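Local coordinates for group B streptococcal R4 surface protein (Streptococcus agalactiae, PDB 6S5X) that probably contributes to infection as a cell-wall-anchored surface protein, of which this piece is the most N-terminal Rib domain, an immunoglobulin-like module, at residues 28-33 with 75-80. Sequence-based numbering, arbitrary orientation.
Sequences EDSIGN and VTVKVV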
loop_
_atom_site.group_PDB
_atom_site.type_symbol
_atom_site.label_atom_id
_atom_site.label_comp_id
_atom_site.label_asym_id
_atom_site.label_seq_id
_atom_site.Cartn_x
_atom_site.Cartn_y
_atom_site.Cartn_z
ATOM N N GLU A 28 4.164 1.702 -3.126
ATOM C CA GLU A 28 5.300 1.688 -2.205
ATOM C C GLU A 28 5.326 2.921 -1.298
ATOM O O GLU A 28 5.783 2.850 -0.157
ATOM C CB GLU A 28 6.622 1.611 -2.983
ATOM C CG GLU A 28 6.928 0.237 -3.611
ATOM C CD GLU A 28 6.259 -0.014 -4.947
ATOM O OE1 GLU A 28 5.543 0.869 -5.443
ATOM O OE2 GLU A 28 6.464 -1.110 -5.512
ATOM N N ASP A 29 4.849 4.057 -1.783
ATOM C CA ASP A 29 4.888 5.288 -1.004
ATOM C C ASP A 29 3.747 5.361 0.009
ATOM O O ASP A 29 3.646 6.349 0.746
ATOM C CB ASP A 29 4.866 6.475 -1.985
ATOM C CG ASP A 29 6.185 6.614 -2.782
ATOM O OD1 ASP A 29 7.261 6.205 -2.269
ATOM O OD2 ASP A 29 6.155 7.110 -3.930
ATOM N N SER A 30 2.866 4.364 0.018
ATOM C CA SER A 30 1.790 4.211 0.988
ATOM C C SER A 30 2.097 3.167 2.061
ATOM O O SER A 30 1.199 2.794 2.815
ATOM C CB SER A 30 0.495 3.843 0.267
ATOM O OG SER A 30 -0.017 4.954 -0.463
ATOM N N ILE A 31 3.325 2.655 2.109
ATOM C CA ILE A 31 3.745 1.691 3.118
ATOM C C ILE A 31 4.904 2.291 3.886
ATOM O O ILE A 31 5.862 2.775 3.279
ATOM C CB ILE A 31 4.146 0.343 2.490
ATOM C CG1 ILE A 31 2.928 -0.250 1.804
ATOM C CG2 ILE A 31 4.710 -0.576 3.580
ATOM C CD1 ILE A 31 1.822 -0.579 2.771
ATOM N N GLY A 32 4.822 2.270 5.221
ATOM C CA GLY A 32 5.827 2.943 6.017
ATOM C C GLY A 32 7.003 2.084 6.438
ATOM O O GLY A 32 7.982 2.600 6.987
ATOM N N ASN A 33 6.939 0.776 6.234
ATOM C CA ASN A 33 7.995 -0.115 6.724
ATOM C C ASN A 33 8.338 -1.188 5.701
ATOM O O ASN A 33 8.589 -2.350 6.045
ATOM C CB ASN A 33 7.594 -0.757 8.055
ATOM C CG ASN A 33 6.311 -1.570 7.972
ATOM O OD1 ASN A 33 5.433 -1.319 7.142
ATOM N ND2 ASN A 33 6.189 -2.555 8.879
ATOM N N VAL A 75 -5.406 2.915 3.333
ATOM C CA VAL A 75 -4.694 4.188 3.345
ATOM C C VAL A 75 -5.538 5.268 2.677
ATOM O O VAL A 75 -6.605 5.018 2.125
ATOM C CB VAL A 75 -3.314 4.112 2.645
ATOM C CG1 VAL A 75 -2.474 2.999 3.250
ATOM C CG2 VAL A 75 -3.473 3.900 1.168
ATOM N N THR A 76 -5.028 6.488 2.748
ATOM C CA THR A 76 -5.623 7.654 2.116
ATOM C C THR A 76 -4.591 8.278 1.188
ATOM O O THR A 76 -3.448 8.494 1.591
ATOM C CB THR A 76 -6.040 8.699 3.154
ATOM O OG1 THR A 76 -7.009 8.148 4.048
ATOM C CG2 THR A 76 -6.645 9.897 2.442
ATOM N N VAL A 77 -4.990 8.580 -0.042
ATOM C CA VAL A 77 -4.164 9.383 -0.929
ATOM C C VAL A 77 -4.815 10.749 -1.033
ATOM O O VAL A 77 -5.925 10.868 -1.568
ATOM C CB VAL A 77 -4.010 8.742 -2.305
ATOM C CG1 VAL A 77 -3.225 9.651 -3.207
ATOM C CG2 VAL A 77 -3.275 7.412 -2.179
ATOM N N LYS A 78 -4.138 11.781 -0.530
ATOM C CA LYS A 78 -4.677 13.136 -0.585
ATOM C C LYS A 78 -4.239 13.780 -1.895
ATOM O O LYS A 78 -3.042 13.827 -2.197
ATOM C CB LYS A 78 -4.214 13.965 0.610
ATOM C CG LYS A 78 -4.807 15.392 0.636
ATOM C CD LYS A 78 -4.288 16.224 1.816
ATOM C CE LYS A 78 -4.891 17.625 1.799
ATOM N NZ LYS A 78 -4.338 18.501 2.871
ATOM N N VAL A 79 -5.206 14.207 -2.701
ATOM C CA VAL A 79 -4.942 14.850 -3.986
ATOM C C VAL A 79 -5.230 16.330 -3.829
ATOM O O VAL A 79 -6.309 16.713 -3.362
ATOM C CB VAL A 79 -5.787 14.251 -5.121
ATOM C CG1 VAL A 79 -5.397 14.894 -6.446
ATOM C CG2 VAL A 79 -5.598 12.735 -5.148
ATOM N N VAL A 80 -4.265 17.158 -4.187
ATOM C CA VAL A 80 -4.417 18.603 -4.068
ATOM C C VAL A 80 -4.273 19.240 -5.442
ATOM O O VAL A 80 -3.503 18.781 -6.289
ATOM C CB VAL A 80 -3.390 19.217 -3.083
ATOM C CG1 VAL A 80 -3.514 18.584 -1.704
ATOM C CG2 VAL A 80 -1.985 19.041 -3.607
HETATM O O HOH W 1 -1.356 6.539 1.137
#
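Ser30 meets Val75 in a small buried contact that illustrates how a loop can close against a strand without a direct hydrogen bond between them. Ser30 ends a 3-10 turn in the loop between strands 17-20 and 42-45, and Val75 sits in strand 70-80. Two branches of the valine do the touching. Its CG1 methyl meets the backbone carbonyl, with Val75 CG1 3.7 Å from Ser30 O, while the other methyl lies alongside the serine side chain, Val75 CG2 being 4.0 Å from Ser30 OG. The valine torsion (chi1 -55°) puts CG2 between the backbone N and the carbonyl carbon, which turns it to the hydroxymethyl group. Val77, two residues on, adds a looser touch: its CG2 methyl stands 4.4 Å from Ser30 OG.

The polar link runs through water. Ser30 OG gives its proton to a water at 2.6 Å, and that water in turn donates to Thr76 O at 2.9 Å. The angle at the water is about 150°, a nearly extended bridge. The serine torsion (chi1 -72°) keeps OG beside its own backbone N and turned to the strand, where the bridge can form. Gln17 NE2 also hydrogen-bonds to OG, so this buried hydroxyl is held by both the water and the first strand. The CB of Thr76 points away from the loop, and the part it plays here is that of its backbone carbonyl.

Val61 and Phe45 touch Ser30 as well, bringing strands 55-64 and 42-45 to the same residue. The loop thereby packs on Val75, and more loosely on Val77, both buried residues of the last strand, where the valine methyls and the water-bridged hydroxyl of Ser30 lie side by side, consistent with the immunoglobulin-like, E-set-related fold of the Rib domain.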